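PDB 4X2H: NTF2 domain-containing protein from Chaetomium thermophilum, which is of unassigned function but has the NTF2-like fold, which in related proteins serves nuclear transport and RNA export, so a similar role is possible. Local coordinates for residues 10-15 with 171-175; 82-88 with 130-136. All coordinates share one frame; numbering follows the deposited sequence.

Interaction 1 (10-15 with 171-175); sequences SFVEWY and RKYLI
The side chain of R171 comes in across helix 10-15, its CD methylene lying over one face of the W14 indole and its guanidinium pressing against F11. R171 CD sits 3.9 Å from the centroid of the six-membered ring of W14, only 17° off the normal, a clear CH-pi contact. Bends at chi2 and chi3 fold the arginine chain back, which brings R171 NH1 to F11 CB at 3.5 Å and to the edge of that ring, the two planes standing 73° apart. R171 NH2 passes S10 OG at 3.6 Å without a hydrogen bond. This is the helix-on-sheet packing of an NTF2-like domain: helix 3-20 packs on one face of the curved sheet, here against the start of strand 173-182. Farther along that strand, I175 points at the helix and crosses F11 at about a right angle, I175 CD1 touching F11 CZ at 3.6 Å, near the plane of the ring. Y15 touches the same methyl, its CE1 4.2 Å from I175 CD1. F153 of strand 145-157 meets both F11 and Y15 edge-to-face, while the Y15 hydroxyl is hydrogen-bonded to W59 NE1.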
loop_
_atom_site.group_PDB
_atom_site.type_symbol
_atom_site.label_atom_id
_atom_site.label_comp_id
_atom_site.label_asym_id
_atom_site.label_seq_id
_atom_site.Cartn_x
_atom_site.Cartn_y
_atom_site.Cartn_z
ATOM N N SER B 10 -10.353 11.084 -0.373
ATOM C CA SER B 10 -10.044 12.505 -0.413
ATOM C C SER B 10 -8.566 12.736 -0.730
ATOM O O SER B 10 -8.225 13.619 -1.517
ATOM C CB SER B 10 -10.419 13.161 0.919
ATOM O OG SER B 10 -10.032 14.521 0.938
ATOM N N PHE B 11 -7.689 11.939 -0.124
ATOM C CA PHE B 11 -6.262 12.084 -0.364
ATOM C C PHE B 11 -5.905 11.720 -1.797
ATOM O O PHE B 11 -5.164 12.445 -2.460
ATOM C CB PHE B 11 -5.438 11.216 0.593
ATOM C CG PHE B 11 -3.997 11.113 0.193
ATOM C CD1 PHE B 11 -3.102 12.104 0.543
ATOM C CD2 PHE B 11 -3.548 10.049 -0.575
ATOM C CE1 PHE B 11 -1.775 12.022 0.162
ATOM C CE2 PHE B 11 -2.227 9.964 -0.967
ATOM C CZ PHE B 11 -1.342 10.949 -0.604
ATOM N N VAL B 12 -6.423 10.590 -2.267
ATOM C CA VAL B 12 -6.101 10.117 -3.609
ATOM C C VAL B 12 -6.571 11.127 -4.648
ATOM O O VAL B 12 -5.852 11.440 -5.600
ATOM C CB VAL B 12 -6.739 8.736 -3.886
ATOM C CG1 VAL B 12 -6.632 8.366 -5.370
ATOM C CG2 VAL B 12 -6.073 7.669 -3.034
ATOM N N GLU B 13 -7.779 11.646 -4.461
ATOM C CA GLU B 13 -8.332 12.609 -5.400
ATOM C C GLU B 13 -7.459 13.859 -5.424
ATOM O O GLU B 13 -7.173 14.399 -6.485
ATOM C CB GLU B 13 -9.775 12.960 -5.028
ATOM C CG GLU B 13 -10.524 13.744 -6.096
ATOM C CD GLU B 13 -11.985 13.967 -5.743
ATOM O OE1 GLU B 13 -12.549 13.146 -4.989
ATOM O OE2 GLU B 13 -12.570 14.963 -6.220
ATOM N N TRP B 14 -7.013 14.297 -4.252
ATOM C CA TRP B 14 -6.187 15.495 -4.158
ATOM C C TRP B 14 -4.811 15.290 -4.786
ATOM O O TRP B 14 -4.379 16.076 -5.623
ATOM C CB TRP B 14 -6.010 15.928 -2.698
ATOM C CG TRP B 14 -5.005 17.035 -2.567
ATOM C CD1 TRP B 14 -5.214 18.358 -2.813
ATOM C CD2 TRP B 14 -3.630 16.912 -2.178
ATOM N NE1 TRP B 14 -4.056 19.067 -2.607
ATOM C CE2 TRP B 14 -3.069 18.202 -2.216
ATOM C CE3 TRP B 14 -2.818 15.834 -1.812
ATOM C CZ2 TRP B 14 -1.739 18.447 -1.898
ATOM C CZ3 TRP B 14 -1.491 16.079 -1.494
ATOM C CH2 TRP B 14 -0.965 17.375 -1.542
ATOM N N TYR B 15 -4.132 14.230 -4.361
ATOM C CA TYR B 15 -2.742 13.984 -4.723
ATOM C C TYR B 15 -2.532 13.882 -6.239
ATOM O O TYR B 15 -1.687 14.569 -6.815
ATOM C CB TYR B 15 -2.260 12.705 -4.028
ATOM C CG TYR B 15 -0.824 12.349 -4.313
ATOM C CD1 TYR B 15 0.208 12.837 -3.520
ATOM C CD2 TYR B 15 -0.493 11.522 -5.376
ATOM C CE1 TYR B 15 1.527 12.514 -3.786
ATOM C CE2 TYR B 15 0.816 11.191 -5.643
ATOM C CZ TYR B 15 1.824 11.692 -4.851
ATOM O OH TYR B 15 3.130 11.358 -5.124
ATOM N N ARG B 171 -4.836 19.518 4.348
ATOM C CA ARG B 171 -4.774 18.068 4.301
ATOM C C ARG B 171 -5.071 17.473 5.673
ATOM O O ARG B 171 -4.376 17.772 6.633
ATOM C CB ARG B 171 -3.388 17.642 3.810
ATOM C CG ARG B 171 -3.165 17.851 2.310
ATOM C CD ARG B 171 -4.183 17.070 1.506
ATOM N NE ARG B 171 -4.471 15.803 2.165
ATOM C CZ ARG B 171 -5.589 15.102 2.010
ATOM N NH1 ARG B 171 -5.738 13.965 2.678
ATOM N NH2 ARG B 171 -6.555 15.532 1.203
ATOM N N LYS B 172 -6.109 16.642 5.765
ATOM C CA LYS B 172 -6.500 16.040 7.041
ATOM C C LYS B 172 -5.520 14.966 7.497
ATOM O O LYS B 172 -5.336 14.754 8.704
ATOM C CB LYS B 172 -7.899 15.436 6.943
ATOM C CG LYS B 172 -9.033 16.447 7.020
ATOM C CD LYS B 172 -10.377 15.737 6.924
ATOM C CE LYS B 172 -11.481 16.487 7.643
ATOM N NZ LYS B 172 -11.871 17.737 6.944
ATOM N N TYR B 173 -4.918 14.283 6.525
ATOM C CA TYR B 173 -3.897 13.271 6.785
ATOM C C TYR B 173 -2.694 13.493 5.882
ATOM O O TYR B 173 -2.845 13.831 4.701
ATOM C CB TYR B 173 -4.484 11.867 6.599
ATOM C CG TYR B 173 -5.592 11.605 7.587
ATOM C CD1 TYR B 173 -6.897 11.998 7.316
ATOM C CD2 TYR B 173 -5.326 11.015 8.815
ATOM C CE1 TYR B 173 -7.912 11.789 8.233
ATOM C CE2 TYR B 173 -6.331 10.797 9.740
ATOM C CZ TYR B 173 -7.620 11.191 9.446
ATOM O OH TYR B 173 -8.622 10.983 10.367
ATOM N N LEU B 174 -1.503 13.308 6.446
ATOM C CA LEU B 174 -0.255 13.633 5.763
ATOM C C LEU B 174 0.574 12.390 5.468
ATOM O O LEU B 174 0.431 11.373 6.131
ATOM C CB LEU B 174 0.564 14.604 6.611
ATOM C CG LEU B 174 -0.132 15.927 6.922
ATOM C CD1 LEU B 174 0.608 16.668 8.023
ATOM C CD2 LEU B 174 -0.240 16.781 5.672
ATOM N N ILE B 175 1.451 12.488 4.476
ATOM C CA ILE B 175 2.290 11.366 4.085
ATOM C C ILE B 175 3.540 11.281 4.950
ATOM O O ILE B 175 4.375 12.191 4.950
ATOM C CB ILE B 175 2.732 11.468 2.621
ATOM C CG1 ILE B 175 1.523 11.625 1.698
ATOM C CG2 ILE B 175 3.545 10.240 2.224
ATOM C CD1 ILE B 175 1.889 12.163 0.344
#

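Interaction 2 (82-88 with 130-136); sequences RKPVRYD and SVYFGAS
R86 lays its guanidinium flat on the Y132 ring, centres 4.6 Å apart and planes at 19°, across an antiparallel pair that includes the outermost strand of the NTF2-like sheet within this chain. R86 and Y132 face each other as a hydrogen-bonded pair, with Y132 N to R86 O at 2.8 Å and nearly straight. D88 and S130 form the next such pair. Beyond the stack, D88 fixes the rotation of the R86 guanidinium through a side-on salt bridge, R86 NE to OD1 and NH2 to OD2 of D88, each oxygen met on its syn side. The bend at chi3 (88°) turns the arginine plane over the tyrosine, and R86 NH1 also donates to S139 O. On the sheet face of V85, Y87, V131 and F133, V131 CG1 lies over the Y87 ring, 3.9 Å from its centroid, while the Y87 hydroxyl bonds with Y180 and Q66. Apolar side chains of a neighbouring subunit pack on P84, V85 and F133.

Where both strands turn their corners, G134 N bonds to P84 O, and R82 NH1 reaches G134 O in its own guanidinium plane. Cut back to alanine, R82 would lose its guanidinium, and G134 O would probably be left without this donor. Close to K83 O and Y132 O, water 1 accepts a hydrogen bond from A135 N at 3.0 Å.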
loop_
_atom_site.group_PDB
_atom_site.type_symbol
_atom_site.label_atom_id
_atom_site.label_comp_id
_atom_site.label_asym_id
_atom_site.label_seq_id
_atom_site.Cartn_x
_atom_site.Cartn_y
_atom_site.Cartn_z
ATOM N N ARG B 82 -1.049 17.039 -27.252
ATOM C CA ARG B 82 -0.670 15.943 -26.365
ATOM C C ARG B 82 -0.280 16.463 -24.992
ATOM O O ARG B 82 0.404 17.477 -24.864
ATOM C CB ARG B 82 0.489 15.134 -26.950
ATOM C CG ARG B 82 0.213 14.558 -28.323
ATOM C CD ARG B 82 -1.065 13.734 -28.349
ATOM N NE ARG B 82 -1.255 13.101 -29.652
ATOM C CZ ARG B 82 -0.832 11.883 -29.971
ATOM N NH1 ARG B 82 -0.188 11.132 -29.083
ATOM N NH2 ARG B 82 -1.052 11.408 -31.190
ATOM N N LYS B 83 -0.738 15.752 -23.971
ATOM C CA LYS B 83 -0.354 16.026 -22.592
ATOM C C LYS B 83 0.888 15.199 -22.276
ATOM O O LYS B 83 0.882 13.987 -22.497
ATOM C CB LYS B 83 -1.500 15.682 -21.648
ATOM C CG LYS B 83 -1.261 16.041 -20.190
ATOM C CD LYS B 83 -2.547 15.874 -19.393
ATOM C CE LYS B 83 -2.307 15.977 -17.894
ATOM N NZ LYS B 83 -1.542 17.193 -17.523
ATOM N N PRO B 84 1.961 15.842 -21.772
ATOM C CA PRO B 84 3.199 15.099 -21.510
ATOM C C PRO B 84 3.024 13.880 -20.606
ATOM O O PRO B 84 3.461 12.794 -20.983
ATOM C CB PRO B 84 4.090 16.149 -20.846
ATOM C CG PRO B 84 3.657 17.424 -21.461
ATOM C CD PRO B 84 2.163 17.293 -21.604
ATOM N N VAL B 85 2.400 14.055 -19.444
ATOM C CA VAL B 85 2.233 12.962 -18.481
ATOM C C VAL B 85 0.855 13.012 -17.844
ATOM O O VAL B 85 0.404 14.074 -17.432
ATOM C CB VAL B 85 3.294 13.016 -17.356
ATOM C CG1 VAL B 85 3.135 11.832 -16.410
ATOM C CG2 VAL B 85 4.701 13.047 -17.934
ATOM N N ARG B 86 0.195 11.862 -17.750
ATOM C CA ARG B 86 -1.108 11.785 -17.095
ATOM C C ARG B 86 -1.215 10.514 -16.269
ATOM O O ARG B 86 -0.983 9.419 -16.776
ATOM C CB ARG B 86 -2.245 11.832 -18.120
ATOM C CG ARG B 86 -3.625 11.999 -17.482
ATOM C CD ARG B 86 -4.749 11.941 -18.505
ATOM N NE ARG B 86 -5.233 10.580 -18.768
ATOM C CZ ARG B 86 -5.217 9.975 -19.956
ATOM N NH1 ARG B 86 -4.721 10.576 -21.031
ATOM N NH2 ARG B 86 -5.698 8.744 -20.073
ATOM N N TYR B 87 -1.560 10.677 -14.990
ATOM C CA TYR B 87 -1.830 9.549 -14.110
ATOM C C TYR B 87 -3.321 9.260 -14.030
ATOM O O TYR B 87 -4.118 10.151 -13.737
ATOM C CB TYR B 87 -1.278 9.821 -12.705
ATOM C CG TYR B 87 0.229 9.793 -12.634
ATOM C CD1 TYR B 87 0.984 10.895 -13.012
ATOM C CD2 TYR B 87 0.899 8.663 -12.190
ATOM C CE1 TYR B 87 2.367 10.865 -12.949
ATOM C CE2 TYR B 87 2.273 8.627 -12.127
ATOM C CZ TYR B 87 3.003 9.729 -12.508
ATOM O OH TYR B 87 4.375 9.700 -12.448
ATOM N N ASP B 88 -3.684 8.006 -14.280
ATOM C CA ASP B 88 -5.061 7.538 -14.164
ATOM C C ASP B 88 -5.137 6.505 -13.060
ATOM O O ASP B 88 -4.507 5.457 -13.161
ATOM C CB ASP B 88 -5.550 6.915 -15.477
ATOM C CG ASP B 88 -5.876 7.945 -16.542
ATOM O OD1 ASP B 88 -5.628 9.149 -16.323
ATOM O OD2 ASP B 88 -6.377 7.538 -17.614
ATOM N N SER B 130 -2.457 3.655 -14.263
ATOM C CA SER B 130 -1.578 3.791 -15.412
ATOM C C SER B 130 -0.994 5.193 -15.492
ATOM O O SER B 130 -1.604 6.166 -15.033
ATOM C CB SER B 130 -2.331 3.470 -16.704
ATOM O OG SER B 130 -2.840 2.146 -16.692
ATOM N N VAL B 131 0.199 5.274 -16.066
ATOM C CA VAL B 131 0.825 6.542 -16.413
ATOM C C VAL B 131 0.888 6.626 -17.927
ATOM O O VAL B 131 1.486 5.763 -18.566
ATOM C CB VAL B 131 2.253 6.676 -15.862
ATOM C CG1 VAL B 131 2.690 8.138 -15.894
ATOM C CG2 VAL B 131 2.364 6.101 -14.467
ATOM N N TYR B 132 0.281 7.659 -18.497
ATOM C CA TYR B 132 0.303 7.850 -19.944
ATOM C C TYR B 132 1.250 8.969 -20.334
ATOM O O TYR B 132 1.116 10.097 -19.865
ATOM C CB TYR B 132 -1.099 8.154 -20.468
ATOM C CG TYR B 132 -2.059 7.007 -20.288
ATOM C CD1 TYR B 132 -2.179 6.021 -21.255
ATOM C CD2 TYR B 132 -2.838 6.904 -19.148
ATOM C CE1 TYR B 132 -3.050 4.963 -21.091
ATOM C CE2 TYR B 132 -3.714 5.850 -18.977
ATOM C CZ TYR B 132 -3.816 4.883 -19.953
ATOM O OH TYR B 132 -4.688 3.834 -19.785
ATOM N N PHE B 133 2.208 8.642 -21.194
ATOM C CA PHE B 133 3.138 9.629 -21.727
ATOM C C PHE B 133 2.770 10.004 -23.153
ATOM O O PHE B 133 2.689 9.141 -24.025
ATOM C CB PHE B 133 4.563 9.090 -21.677
ATOM C CG PHE B 133 5.055 8.840 -20.287
ATOM C CD1 PHE B 133 4.729 7.671 -19.622
ATOM C CD2 PHE B 133 5.829 9.784 -19.638
ATOM C CE1 PHE B 133 5.184 7.444 -18.325
ATOM C CE2 PHE B 133 6.282 9.560 -18.350
ATOM C CZ PHE B 133 5.952 8.390 -17.698
ATOM N N GLY B 134 2.535 11.292 -23.383
ATOM C CA GLY B 134 2.307 11.801 -24.727
ATOM C C GLY B 134 0.939 11.486 -25.308
ATOM O O GLY B 134 0.758 11.512 -26.528
ATOM N N ALA B 135 -0.024 11.191 -24.444
ATOM C CA ALA B 135 -1.386 10.908 -24.877
ATOM C C ALA B 135 -2.213 12.184 -24.965
ATOM O O ALA B 135 -1.925 13.174 -24.286
ATOM C CB ALA B 135 -2.050 9.924 -23.925
ATOM N N SER B 136 -3.243 12.158 -25.803
ATOM C CA SER B 136 -4.238 13.219 -25.801
ATOM C C SER B 136 -4.877 13.237 -24.411
ATOM O O SER B 136 -4.971 12.189 -23.770
ATOM C CB SER B 136 -5.285 13.000 -26.891
ATOM O OG SER B 136 -4.672 12.904 -28.165
HETATM O O HOH W 1 -0.192 11.796 -21.531
HETATM O O HOH W 2 -2.945 12.602 -21.408
HETATM O O HOH W 3 -6.573 4.451 -17.801
#

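Overall arrangement
From the N terminus the chain first runs through helix 3-20, which supplies residues 10-15 and waits for its partner until 171-175, at the start of the last strand. Interaction 1 thus closes a loop of 155 residues that takes in most of the domain. Interaction 2 falls wholly within that loop: 82-88 lies on strand 83-96, outermost in the sheet within this chain, and 130-136 returns beside it on strand 122-135, closing a shorter loop of 41 residues. Neither crosses the other. The centres of interactions 1 and 2 are about 22 Å apart, and the two do not touch. One fixes helix to sheet near the centre of the folded chain; the other joins two neighbouring strands of that sheet farther out.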